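Local coordinates for protein dephospho-CoA kinase (Legionella pneumophila subsp. pneumophila, PDB 4TTR) that probably catalyses the last step of coenzyme A biosynthesis, the ATP-dependent phosphorylation of the 3'-hydroxyl group of dephospho-CoA, at residues V16-L21 and Y135-K140; L39-I44 and T118-L123; Q139-V144 and E181-V186. All coordinates share one frame; numbering follows the deposited sequence. Where two conformers were deposited one is given.

Interaction 1 (V16-L21 and Y135-K140); sequences VYSVGL and YPYLQK
Backbone bonds join Ser18 and Gly20 to Gln139 and Lys140, where a loop leads into strand 140-145. Ser18 O accepts from Gln139 N at 2.9 Å, and more weakly from Lys140 N at 3.5 Å. Two residues on, Gly20 N donates to Lys140 O at 2.8 Å in a nearly straight bond (165° at the hydrogen). Val19 and Lys140 thus form a parallel beta bridge, and their side chains share one face of the sheet, with Val19 CG2 against Lys140 CB.

Aromatic and aliphatic packing comes next. The Tyr17 ring swings over the Gln139 side chain because its CG stands opposite the backbone N (chi1 -165°). Gln139 CG lies over one face in a CH-pi contact, 3.6 Å from the ring centroid, with CB over the same face near CZ. Beyond the ring, Tyr17 OH meets the bent aliphatic chain of Lys140, 3.4 Å from CG. Leu138, at the end of the Tyr135-Leu138 type I turn, puts CD1 3.9 Å from Gly20 CA.

On its other side strand 18-23 pairs with strand 122-125, through backbone bonds to Cys122 and Ile124, and helix 192-213 covers Tyr17 and Val19 through Ala211 and Tyr207. This central strand of the parallel sheet runs on into the P-loop of the kinase, whose ATP-binding role is predicted. Chemically, the contact brings two parallel strands together by gripping one carbonyl, Ser18 O, with two successive amides, one firmly and one weakly; the tyrosine ring lies over the aliphatic part of Gln139.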
ATOM      1  N   VAL A  16      17.136   9.149  -4.256  1.00 29.70           N
ATOM      2  CA  VAL A  16      16.572   8.437  -5.402  1.00 25.04           C
ATOM      3  C   VAL A  16      15.186   8.991  -5.711  1.00 20.46           C
ATOM      4  O   VAL A  16      14.413   9.277  -4.796  1.00 25.10           O
ATOM      5  CB  VAL A  16      16.462   6.919  -5.136  1.00 24.59           C
ATOM      6  CG1 VAL A  16      15.929   6.191  -6.364  1.00 24.72           C
ATOM      7  CG2 VAL A  16      17.804   6.347  -4.713  1.00 25.98           C
ATOM      8  N   TYR A  17      14.875   9.138  -6.995  1.00 14.31           N
ATOM      9  CA  TYR A  17      13.558   9.608  -7.408  1.00 17.54           C
ATOM     10  C   TYR A  17      12.525   8.535  -7.072  1.00 12.81           C
ATOM     11  O   TYR A  17      12.492   7.475  -7.699  1.00 15.68           O
ATOM     12  CB  TYR A  17      13.539   9.938  -8.905  1.00 12.94           C
ATOM     13  CG  TYR A  17      12.343  10.765  -9.320  1.00 14.09           C
ATOM     14  CD1 TYR A  17      11.090  10.184  -9.466  1.00 14.11           C
ATOM     15  CD2 TYR A  17      12.464  12.131  -9.559  1.00 14.81           C
ATOM     16  CE1 TYR A  17       9.990  10.935  -9.839  1.00 14.13           C
ATOM     17  CE2 TYR A  17      11.369  12.890  -9.933  1.00 14.57           C
ATOM     18  CZ  TYR A  17      10.134  12.285 -10.071  1.00 15.96           C
ATOM     19  OH  TYR A  17       9.035  13.026 -10.443  1.00 17.09           O
ATOM     20  N   SER A  18      11.688   8.821  -6.077  1.00 12.90           N
ATOM     21  CA  SER A  18      10.744   7.837  -5.556  0.53 16.82           C
ATOM     22  C   SER A  18       9.291   8.245  -5.769  1.00 14.70           C
ATOM     23  O   SER A  18       8.904   9.387  -5.514  1.00 14.71           O
ATOM     24  CB  SER A  18      10.997   7.607  -4.065  0.53 17.37           C
ATOM     25  OG  SER A  18      10.824   8.803  -3.328  0.53 17.51           O
ATOM     26  N   VAL A  19       8.496   7.291  -6.236  1.00 12.31           N
ATOM     27  CA  VAL A  19       7.072   7.479  -6.441  1.00 13.06           C
ATOM     28  C   VAL A  19       6.317   6.606  -5.448  1.00 12.33           C
ATOM     29  O   VAL A  19       6.482   5.388  -5.431  1.00 13.91           O
ATOM     30  CB  VAL A  19       6.657   7.116  -7.880  1.00 13.56           C
ATOM     31  CG1 VAL A  19       5.148   7.212  -8.053  1.00 12.69           C
ATOM     32  CG2 VAL A  19       7.380   8.008  -8.875  1.00 11.65           C
ATOM     33  N   GLY A  20       5.487   7.235  -4.625  1.00 10.57           N
ATOM     34  CA  GLY A  20       4.651   6.502  -3.695  1.00 11.98           C
ATOM     35  C   GLY A  20       3.442   5.924  -4.399  1.00 13.17           C
ATOM     36  O   GLY A  20       2.706   6.649  -5.063  1.00 14.52           O
ATOM     37  N   LEU A  21       3.248   4.615  -4.264  1.00 13.07           N
ATOM     38  CA  LEU A  21       2.085   3.939  -4.828  1.00 12.97           C
ATOM     39  C   LEU A  21       1.040   3.663  -3.749  1.00 14.21           C
ATOM     40  O   LEU A  21       1.298   2.936  -2.788  1.00 14.27           O
ATOM     41  CB  LEU A  21       2.499   2.631  -5.507  1.00 13.33           C
ATOM     42  CG  LEU A  21       1.355   1.731  -5.989  1.00 15.65           C
ATOM     43  CD1 LEU A  21       0.515   2.434  -7.036  1.00 13.86           C
ATOM     44  CD2 LEU A  21       1.889   0.420  -6.531  1.00 17.50           C
ATOM     45  N   TYR A 135       6.955   9.825   5.113  1.00 33.34           N
ATOM     46  CA  TYR A 135       7.379   9.718   3.717  1.00 33.38           C
ATOM     47  C   TYR A 135       7.547  11.091   3.064  1.00 35.21           C
ATOM     48  O   TYR A 135       6.932  11.371   2.034  1.00 33.71           O
ATOM     49  CB  TYR A 135       6.371   8.888   2.919  1.00 28.76           C
ATOM     50  CG  TYR A 135       6.264   7.458   3.390  1.00 27.76           C
ATOM     51  CD1 TYR A 135       7.233   6.525   3.052  1.00 26.16           C
ATOM     52  CD2 TYR A 135       5.196   7.042   4.174  1.00 28.93           C
ATOM     53  CE1 TYR A 135       7.147   5.218   3.481  1.00 29.16           C
ATOM     54  CE2 TYR A 135       5.098   5.733   4.608  1.00 31.87           C
ATOM     55  CZ  TYR A 135       6.078   4.825   4.257  1.00 33.50           C
ATOM     56  OH  TYR A 135       5.992   3.521   4.684  1.00 42.80           O
ATOM     57  N   PRO A 136       8.388  11.951   3.659  1.00 39.72           N
ATOM     58  CA  PRO A 136       8.610  13.306   3.149  1.00 42.50           C
ATOM     59  C   PRO A 136       9.511  13.347   1.916  1.00 37.86           C
ATOM     60  O   PRO A 136       9.668  14.407   1.311  1.00 42.23           O
ATOM     61  CB  PRO A 136       9.284  14.008   4.328  1.00 41.97           C
ATOM     62  CG  PRO A 136      10.046  12.921   4.998  1.00 39.92           C
ATOM     63  CD  PRO A 136       9.193  11.688   4.867  1.00 35.93           C
ATOM     64  N   TYR A 137      10.086  12.205   1.553  1.00 33.03           N
ATOM     65  CA  TYR A 137      11.087  12.147   0.490  1.00 32.84           C
ATOM     66  C   TYR A 137      10.512  11.767  -0.876  1.00 29.71           C
ATOM     67  O   TYR A 137      11.241  11.710  -1.864  1.00 32.13           O
ATOM     68  CB  TYR A 137      12.193  11.156   0.871  1.00 32.07           C
ATOM     69  CG  TYR A 137      11.698   9.803   1.346  1.00 32.23           C
ATOM     70  CD1 TYR A 137      11.505   9.550   2.697  1.00 28.77           C
ATOM     71  CD2 TYR A 137      11.437   8.781   0.445  1.00 29.59           C
ATOM     72  CE1 TYR A 137      11.062   8.319   3.138  1.00 28.49           C
ATOM     73  CE2 TYR A 137      10.993   7.546   0.876  1.00 28.58           C
ATOM     74  CZ  TYR A 137      10.806   7.321   2.222  1.00 28.94           C
ATOM     75  OH  TYR A 137      10.364   6.094   2.653  1.00 24.80           O
ATOM     76  N   LEU A 138       9.210  11.512  -0.934  1.00 24.65           N
ATOM     77  CA  LEU A 138       8.566  11.134  -2.187  1.00 20.61           C
ATOM     78  C   LEU A 138       8.494  12.311  -3.155  1.00 18.98           C
ATOM     79  O   LEU A 138       8.086  13.404  -2.773  1.00 20.78           O
ATOM     80  CB  LEU A 138       7.158  10.601  -1.915  1.00 21.78           C
ATOM     81  CG  LEU A 138       7.055   9.356  -1.034  1.00 19.40           C
ATOM     82  CD1 LEU A 138       5.596   8.977  -0.848  1.00 26.65           C
ATOM     83  CD2 LEU A 138       7.842   8.196  -1.625  1.00 17.14           C
ATOM     84  N   GLN A 139       8.883  12.091  -4.407  1.00 17.66           N
ATOM     85  CA  GLN A 139       8.736  13.117  -5.435  1.00 19.12           C
ATOM     86  C   GLN A 139       7.297  13.178  -5.923  1.00 18.47           C
ATOM     87  O   GLN A 139       6.772  14.249  -6.224  1.00 17.80           O
ATOM     88  CB  GLN A 139       9.653  12.846  -6.632  1.00 17.26           C
ATOM     89  CG  GLN A 139      11.133  13.112  -6.424  1.00 17.68           C
ATOM     90  CD  GLN A 139      11.401  14.384  -5.664  1.00 27.71           C
ATOM     91  OE1 GLN A 139      11.041  15.487  -6.100  1.00 31.27           O
ATOM     92  NE2 GLN A 139      12.071  14.241  -4.522  1.00 30.54           N
ATOM     93  N   LYS A 140       6.681  12.006  -6.019  1.00 20.73           N
ATOM     94  CA  LYS A 140       5.335  11.880  -6.551  1.00 18.04           C
ATOM     95  C   LYS A 140       4.527  10.901  -5.723  1.00 15.53           C
ATOM     96  O   LYS A 140       5.089  10.009  -5.086  1.00 12.37           O
ATOM     97  CB  LYS A 140       5.372  11.404  -8.002  1.00 16.33           C
ATOM     98  CG  LYS A 140       6.114  12.313  -8.946  1.00 21.00           C
ATOM     99  CD  LYS A 140       5.340  13.586  -9.194  1.00 21.86           C
ATOM    100  CE  LYS A 140       5.765  14.215 -10.494  1.00 24.62           C
ATOM    101  NZ  LYS A 140       5.095  15.511 -10.731  1.00 28.43           N
TER

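Interaction 2 (L39-I44 and T118-L123); sequences LGINVI and TSPYCL
Ile41 reaches the Tyr121 ring through two bends of its side chain: CG1 lies beside the backbone N (chi1 -59°), and chi2 of -57° folds CD1 back over one face of the ring. Tyr121 itself has CG between its own N and carbonyl carbon, which turns the ring toward Ile41. The methyl makes a CH-pi contact 3.8 Å from the ring centroid, set off toward the CE1-CZ side, and Ile41 CG2 packs near CE2.

Asn42 carries the polar part. Its amide oxygen OD1 takes a nearly straight bond from Thr118 N at 3.1 Å, although the donor stands 52° above the carbonyl plane, off the lone pairs. ND2 gives Thr118 OG1 a weak bond, so the carboxamide meets both the amide and the hydroxyl of one residue. Asn42 N donates to Ser119 OG at 3.1 Å, and that hydroxyl in turn donates a hydrogen bond to Tyr121 O at 2.7 Å, linking the 118-121 loop to Asn42.

Further along, regular parallel pairing takes over: Leu123 N bonds to Asn42 O at 2.9 Å, and Ile44 N to Leu123 O at 2.7 Å, both close to linear. Val43 and Leu123 lie side by side on one face, their CG2 and CD2 methyls 4.1 Å apart, whereas Ile44 CD1 touches Cys122 SG at 3.5 Å on the other.

Gly40 closes helix 29-38 with a Schellman motif just before this edge strand, and Tyr121 OH bonds to His204 of helix 192-213. Side-chain polar groups of Asn42 and Ser119 thus bridge the loop end of the pair, and main-chain bonds take over at Val43 and Leu123.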
ATOM      1  N   LEU A  39       8.333  -3.407 -16.142  1.00 16.78           N
ATOM      2  CA  LEU A  39       9.000  -2.384 -16.950  1.00 15.41           C
ATOM      3  C   LEU A  39      10.411  -2.117 -16.433  1.00 18.19           C
ATOM      4  O   LEU A  39      11.068  -1.169 -16.861  1.00 16.49           O
ATOM      5  CB  LEU A  39       8.187  -1.089 -16.953  1.00 16.05           C
ATOM      6  CG  LEU A  39       6.898  -1.134 -17.776  1.00 17.84           C
ATOM      7  CD1 LEU A  39       5.986   0.031 -17.419  1.00 15.74           C
ATOM      8  CD2 LEU A  39       7.211  -1.133 -19.269  1.00 17.36           C
ATOM      9  N   GLY A  40      10.864  -2.951 -15.500  1.00 15.28           N
ATOM     10  CA  GLY A  40      12.218  -2.874 -14.992  1.00 15.35           C
ATOM     11  C   GLY A  40      12.381  -1.904 -13.842  1.00 17.06           C
ATOM     12  O   GLY A  40      13.504  -1.535 -13.495  1.00 15.09           O
ATOM     13  N   ILE A  41      11.270  -1.483 -13.248  1.00 12.15           N
ATOM     14  CA  ILE A  41      11.319  -0.560 -12.119  1.00 13.43           C
ATOM     15  C   ILE A  41      11.398  -1.323 -10.802  1.00 17.41           C
ATOM     16  O   ILE A  41      10.661  -2.286 -10.584  1.00 16.41           O
ATOM     17  CB  ILE A  41      10.093   0.376 -12.093  1.00 14.96           C
ATOM     18  CG1 ILE A  41      10.011   1.184 -13.391  1.00 15.12           C
ATOM     19  CG2 ILE A  41      10.149   1.313 -10.888  1.00 13.47           C
ATOM     20  CD1 ILE A  41      11.259   2.018 -13.705  1.00 12.12           C
ATOM     21  N   ASN A  42      12.299  -0.880  -9.931  1.00 15.66           N
ATOM     22  CA  ASN A  42      12.410  -1.425  -8.584  1.00 17.67           C
ATOM     23  C   ASN A  42      11.198  -1.024  -7.751  1.00 16.77           C
ATOM     24  O   ASN A  42      10.930   0.164  -7.570  1.00 16.50           O
ATOM     25  CB  ASN A  42      13.693  -0.934  -7.905  1.00 19.10           C
ATOM     26  CG  ASN A  42      14.959  -1.603  -8.445  1.00 21.80           C
ATOM     27  OD1 ASN A  42      15.986  -1.614  -7.771  1.00 23.75           O
ATOM     28  ND2 ASN A  42      14.891  -2.155  -9.655  1.00 26.09           N
ATOM     29  N   VAL A  43      10.469  -2.014  -7.250  1.00 13.89           N
ATOM     30  CA  VAL A  43       9.309  -1.758  -6.407  1.00 16.62           C
ATOM     31  C   VAL A  43       9.597  -2.199  -4.976  1.00 16.73           C
ATOM     32  O   VAL A  43       9.910  -3.361  -4.730  1.00 14.81           O
ATOM     33  CB  VAL A  43       8.056  -2.483  -6.926  1.00 17.64           C
ATOM     34  CG1 VAL A  43       6.847  -2.145  -6.062  1.00 17.69           C
ATOM     35  CG2 VAL A  43       7.794  -2.107  -8.375  1.00 17.04           C
ATOM     36  N   ILE A  44       9.499  -1.258  -4.044  1.00 13.39           N
ATOM     37  CA  ILE A  44       9.641  -1.559  -2.627  1.00 19.70           C
ATOM     38  C   ILE A  44       8.252  -1.707  -2.010  1.00 18.54           C
ATOM     39  O   ILE A  44       7.445  -0.775  -2.047  1.00 19.46           O
ATOM     40  CB  ILE A  44      10.440  -0.463  -1.891  1.00 18.73           C
ATOM     41  CG1 ILE A  44      11.835  -0.322  -2.511  1.00 18.83           C
ATOM     42  CG2 ILE A  44      10.559  -0.797  -0.407  1.00 20.47           C
ATOM     43  CD1 ILE A  44      12.624   0.872  -2.014  1.00 18.22           C
ATOM     44  N   THR A 118      18.516  -0.053  -8.697  1.00 16.08           N
ATOM     45  CA  THR A 118      19.169  -0.174  -9.998  1.00 21.70           C
ATOM     46  C   THR A 118      18.357   0.452 -11.133  1.00 22.29           C
ATOM     47  O   THR A 118      18.795   0.447 -12.283  1.00 31.20           O
ATOM     48  CB  THR A 118      19.427  -1.652 -10.341  1.00 22.43           C
ATOM     49  OG1 THR A 118      18.210  -2.394 -10.196  1.00 24.55           O
ATOM     50  CG2 THR A 118      20.492  -2.245  -9.416  1.00 19.53           C
ATOM     51  N   SER A 119      17.179   0.979 -10.813  1.00 20.74           N
ATOM     52  CA  SER A 119      16.296   1.555 -11.823  1.00 16.73           C
ATOM     53  C   SER A 119      16.361   3.087 -11.800  1.00 14.04           C
ATOM     54  O   SER A 119      16.830   3.669 -10.823  1.00 15.87           O
ATOM     55  CB  SER A 119      14.858   1.069 -11.608  1.00 15.43           C
ATOM     56  OG  SER A 119      14.397   1.366 -10.302  1.00 16.70           O
ATOM     57  N   PRO A 120      15.903   3.742 -12.886  1.00 15.24           N
ATOM     58  CA  PRO A 120      15.976   5.205 -13.007  1.00 11.85           C
ATOM     59  C   PRO A 120      15.136   5.934 -11.964  1.00 13.76           C
ATOM     60  O   PRO A 120      15.461   7.056 -11.574  1.00 12.53           O
ATOM     61  CB  PRO A 120      15.436   5.473 -14.420  1.00 15.98           C
ATOM     62  CG  PRO A 120      15.532   4.174 -15.132  1.00 14.26           C
ATOM     63  CD  PRO A 120      15.339   3.124 -14.099  1.00 13.82           C
ATOM     64  N   TYR A 121      14.042   5.309 -11.545  1.00 13.91           N
ATOM     65  CA  TYR A 121      13.267   5.796 -10.415  1.00 12.28           C
ATOM     66  C   TYR A 121      12.734   4.582  -9.671  1.00 14.50           C
ATOM     67  O   TYR A 121      12.778   3.466 -10.194  1.00 11.34           O
ATOM     68  CB  TYR A 121      12.129   6.719 -10.864  1.00 12.20           C
ATOM     69  CG  TYR A 121      11.046   6.022 -11.654  1.00 13.45           C
ATOM     70  CD1 TYR A 121      11.125   5.922 -13.038  1.00 12.80           C
ATOM     71  CD2 TYR A 121       9.948   5.463 -11.017  1.00 11.08           C
ATOM     72  CE1 TYR A 121      10.146   5.284 -13.762  1.00 12.29           C
ATOM     73  CE2 TYR A 121       8.964   4.821 -11.734  1.00 10.57           C
ATOM     74  CZ  TYR A 121       9.068   4.732 -13.105  1.00 13.65           C
ATOM     75  OH  TYR A 121       8.091   4.097 -13.831  1.00 13.74           O
ATOM     76  N   CYS A 122      12.243   4.803  -8.456  1.00 14.09           N
ATOM     77  CA  CYS A 122      11.798   3.717  -7.585  1.00 15.49           C
ATOM     78  C   CYS A 122      10.330   3.886  -7.219  1.00 14.02           C
ATOM     79  O   CYS A 122       9.845   5.001  -7.048  1.00 15.25           O
ATOM     80  CB  CYS A 122      12.657   3.668  -6.316  1.00 18.13           C
ATOM     81  SG  CYS A 122      12.316   2.276  -5.203  1.00 33.03           S
ATOM     82  N   LEU A 123       9.632   2.764  -7.108  1.00 13.41           N
ATOM     83  CA  LEU A 123       8.241   2.750  -6.689  1.00 16.38           C
ATOM     84  C   LEU A 123       8.136   2.170  -5.282  1.00 14.87           C
ATOM     85  O   LEU A 123       8.634   1.080  -5.021  1.00 14.55           O
ATOM     86  CB  LEU A 123       7.403   1.935  -7.670  1.00 15.79           C
ATOM     87  CG  LEU A 123       5.894   2.142  -7.616  1.00 15.91           C
ATOM     88  CD1 LEU A 123       5.514   3.489  -8.212  1.00 16.31           C
ATOM     89  CD2 LEU A 123       5.206   1.015  -8.355  1.00 19.50           C
TER

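Interaction 3 (Q139-V144 and E181-V186); sequences QKVLLV and EAADDV
The carboxylate of Asp184 is the flat group at the centre: OD2 points its anti lone pair, the one away from OD1, at Val141 N, 2.9 Å distant. Lys140 CD packs 3.8 Å from the carboxylate carbon CG, the two side chains crossing at about a right angle. Asp184 CG lies beside its backbone N (chi1 -59°), a torsion that sends the carboxylate toward the neighbouring strand, where OD2 stands in for a main-chain acceptor just before regular pairing begins.

Lys140 NZ stays beyond salt-bridge distance of Asp184 and works through water. One water accepts from NZ and donates to Asp185 OD2 at 2.7 Å; a second accepts from NZ and gives a weak bond to Asp184 OD1. The ammonium group probably steadies both acids electrostatically. The other oxygen of Asp185, OD1, has its own salt bridge to Lys206.

Val141 O is gripped twice, by Asp184 N at 3.1 Å and by Asp185 N at 3.3 Å. Leu143 N then donates to Asp185 O at 3.0 Å in a straight bond. These bonds set the parallel pair Leu142 with Asp185; a further backbone bond between Leu143 and Leu187 completes Leu143 with Val186. Leu142 CD1 meets Asp185 CB on one face; on the other, Leu143 CB rests 3.9 Å from Ala183 CB. Leu143 also touches residues of the P-loop, the predicted ATP site.

Ala183 is where helix 177-182 gives up its helical backbone, and the chain turns through Asp184 into edge strand 185-188. Leu180 of that helix covers Leu143 and Val186, while Leu203 and Tyr207 of helix 192-213 pack against Leu142 and Asp185, so the pair lies between these two helices, with strand 18-23 on the far side of strand 140-145.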
ATOM      1  N   GLN A 139       8.883  12.091  -4.407  1.00 17.66           N
ATOM      2  CA  GLN A 139       8.736  13.117  -5.435  1.00 19.12           C
ATOM      3  C   GLN A 139       7.297  13.178  -5.923  1.00 18.47           C
ATOM      4  O   GLN A 139       6.772  14.249  -6.224  1.00 17.80           O
ATOM      5  CB  GLN A 139       9.653  12.846  -6.632  1.00 17.26           C
ATOM      6  CG  GLN A 139      11.133  13.112  -6.424  1.00 17.68           C
ATOM      7  CD  GLN A 139      11.401  14.384  -5.664  1.00 27.71           C
ATOM      8  OE1 GLN A 139      11.041  15.487  -6.100  1.00 31.27           O
ATOM      9  NE2 GLN A 139      12.071  14.241  -4.522  1.00 30.54           N
ATOM     10  N   LYS A 140       6.681  12.006  -6.019  1.00 20.73           N
ATOM     11  CA  LYS A 140       5.335  11.880  -6.551  1.00 18.04           C
ATOM     12  C   LYS A 140       4.527  10.901  -5.723  1.00 15.53           C
ATOM     13  O   LYS A 140       5.089  10.009  -5.086  1.00 12.37           O
ATOM     14  CB  LYS A 140       5.372  11.404  -8.002  1.00 16.33           C
ATOM     15  CG  LYS A 140       6.114  12.313  -8.946  1.00 21.00           C
ATOM     16  CD  LYS A 140       5.340  13.586  -9.194  1.00 21.86           C
ATOM     17  CE  LYS A 140       5.765  14.215 -10.494  1.00 24.62           C
ATOM     18  NZ  LYS A 140       5.095  15.511 -10.731  1.00 28.43           N
ATOM     19  N   VAL A 141       3.210  11.077  -5.741  1.00 14.61           N
ATOM     20  CA  VAL A 141       2.291  10.088  -5.202  1.00 12.51           C
ATOM     21  C   VAL A 141       1.332   9.657  -6.308  1.00 12.05           C
ATOM     22  O   VAL A 141       0.760  10.491  -7.015  1.00 12.17           O
ATOM     23  CB  VAL A 141       1.505  10.633  -3.991  1.00 16.99           C
ATOM     24  CG1 VAL A 141       0.468   9.620  -3.513  1.00 17.18           C
ATOM     25  CG2 VAL A 141       2.461  10.983  -2.856  1.00 18.47           C
ATOM     26  N   LEU A 142       1.193   8.346  -6.459  1.00 10.79           N
ATOM     27  CA  LEU A 142       0.255   7.747  -7.396  1.00  9.97           C
ATOM     28  C   LEU A 142      -0.843   7.048  -6.604  1.00  8.13           C
ATOM     29  O   LEU A 142      -0.567   6.194  -5.764  1.00 13.96           O
ATOM     30  CB  LEU A 142       0.969   6.759  -8.325  1.00  7.77           C
ATOM     31  CG  LEU A 142       0.108   5.869  -9.225  1.00  6.48           C
ATOM     32  CD1 LEU A 142      -0.736   6.701 -10.180  1.00  9.56           C
ATOM     33  CD2 LEU A 142       0.997   4.913  -9.996  1.00 12.11           C
ATOM     34  N   LEU A 143      -2.082   7.436  -6.869  1.00 11.92           N
ATOM     35  CA  LEU A 143      -3.239   6.839  -6.219  1.00 12.06           C
ATOM     36  C   LEU A 143      -4.062   6.056  -7.234  1.00 10.85           C
ATOM     37  O   LEU A 143      -4.555   6.618  -8.209  1.00 11.33           O
ATOM     38  CB  LEU A 143      -4.085   7.921  -5.552  1.00 12.40           C
ATOM     39  CG  LEU A 143      -5.487   7.531  -5.083  1.00 13.48           C
ATOM     40  CD1 LEU A 143      -5.445   6.344  -4.132  1.00 13.69           C
ATOM     41  CD2 LEU A 143      -6.146   8.731  -4.425  1.00 15.60           C
ATOM     42  N   VAL A 144      -4.191   4.754  -7.006  1.00 10.35           N
ATOM     43  CA  VAL A 144      -4.989   3.896  -7.875  1.00 11.90           C
ATOM     44  C   VAL A 144      -6.382   3.733  -7.292  1.00 15.06           C
ATOM     45  O   VAL A 144      -6.528   3.374  -6.128  1.00 15.30           O
ATOM     46  CB  VAL A 144      -4.345   2.512  -8.052  1.00 13.08           C
ATOM     47  CG1 VAL A 144      -5.140   1.674  -9.050  1.00 16.48           C
ATOM     48  CG2 VAL A 144      -2.902   2.657  -8.504  1.00 12.32           C
ATOM     49  N   GLU A 181      -6.809  14.941  -3.713  1.00 21.60           N
ATOM     50  CA  GLU A 181      -6.229  16.262  -3.917  1.00 25.26           C
ATOM     51  C   GLU A 181      -4.703  16.216  -3.879  1.00 22.11           C
ATOM     52  O   GLU A 181      -4.035  16.827  -4.712  1.00 23.69           O
ATOM     53  CB  GLU A 181      -6.744  17.235  -2.857  1.00 29.65           C
ATOM     54  CG  GLU A 181      -8.201  17.631  -3.030  1.00 32.91           C
ATOM     55  CD  GLU A 181      -8.746  18.377  -1.830  1.00 46.10           C
ATOM     56  OE1 GLU A 181      -8.719  19.625  -1.837  1.00 51.86           O
ATOM     57  OE2 GLU A 181      -9.200  17.713  -0.874  1.00 50.40           O
ATOM     58  N   ALA A 182      -4.162  15.484  -2.910  1.00 18.67           N
ATOM     59  CA  ALA A 182      -2.722  15.452  -2.684  1.00 21.94           C
ATOM     60  C   ALA A 182      -1.991  14.680  -3.776  1.00 18.43           C
ATOM     61  O   ALA A 182      -0.871  15.027  -4.145  1.00 24.83           O
ATOM     62  CB  ALA A 182      -2.418  14.841  -1.323  1.00 23.13           C
ATOM     63  N   ALA A 183      -2.628  13.632  -4.285  1.00 16.32           N
ATOM     64  CA  ALA A 183      -2.006  12.771  -5.280  1.00 16.31           C
ATOM     65  C   ALA A 183      -1.637  13.563  -6.528  1.00 18.40           C
ATOM     66  O   ALA A 183      -2.408  14.403  -6.990  1.00 16.13           O
ATOM     67  CB  ALA A 183      -2.933  11.622  -5.639  1.00 15.81           C
ATOM     68  N   ASP A 184      -0.450  13.296  -7.063  1.00 16.71           N
ATOM     69  CA  ASP A 184       0.006  13.956  -8.280  1.00 14.80           C
ATOM     70  C   ASP A 184      -0.639  13.312  -9.494  1.00 13.47           C
ATOM     71  O   ASP A 184      -0.937  13.979 -10.480  1.00 17.62           O
ATOM     72  CB  ASP A 184       1.529  13.897  -8.380  1.00 18.96           C
ATOM     73  CG  ASP A 184       2.205  14.563  -7.205  1.00 32.01           C
ATOM     74  OD1 ASP A 184       2.247  15.811  -7.187  1.00 27.86           O
ATOM     75  OD2 ASP A 184       2.673  13.844  -6.293  1.00 21.16           O
ATOM     76  N   ASP A 185      -0.870  12.008  -9.402  1.00 14.39           N
ATOM     77  CA  ASP A 185      -1.564  11.278 -10.451  1.00  9.97           C
ATOM     78  C   ASP A 185      -2.551  10.289  -9.846  1.00 14.79           C
ATOM     79  O   ASP A 185      -2.258   9.633  -8.845  1.00 10.37           O
ATOM     80  CB  ASP A 185      -0.566  10.548 -11.348  1.00 13.84           C
ATOM     81  CG  ASP A 185       0.430  11.492 -11.993  1.00 21.69           C
ATOM     82  OD1 ASP A 185       0.057  12.174 -12.974  1.00 19.40           O
ATOM     83  OD2 ASP A 185       1.583  11.554 -11.518  1.00 14.42           O
ATOM     84  N   VAL A 186      -3.728  10.213 -10.458  1.00 10.40           N
ATOM     85  CA  VAL A 186      -4.757   9.266 -10.072  1.00  8.92           C
ATOM     86  C   VAL A 186      -5.045   8.339 -11.247  1.00 11.53           C
ATOM     87  O   VAL A 186      -5.476   8.784 -12.307  1.00 12.61           O
ATOM     88  CB  VAL A 186      -6.047   9.984  -9.638  1.00 10.83           C
ATOM     89  CG1 VAL A 186      -7.147   8.978  -9.319  1.00 11.00           C
ATOM     90  CG2 VAL A 186      -5.774  10.884  -8.438  1.00 11.72           C
TER
HETATM   91  O   HOH W   1       2.832  13.853 -12.147  1.00 31.26           O
HETATM   92  O   HOH W   2       5.226  16.689  -8.397  1.00 40.35           O

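From the N terminus, strand 18-23 comes first and takes a central place in the five-stranded parallel sheet of this P-loop kinase. Interaction 1 closes the longest loop, from 16-21 to 135-140. Within that loop lies interaction 2, which brings edge strand 42-45 beside 122-125 after a mostly helical excursion. Strand 122-125 in turn pairs with 18-23, so interactions 1 and 2 meet through Tyr17, Val19 and Cys122. Interaction 3 starts where interaction 1 ends, sharing Gln139 and Lys140, and closes a shorter loop onto the opposite edge strand, 185-188. Interactions 2 and 3 follow in series without touching. Together the three contacts span the sheet from edge to edge.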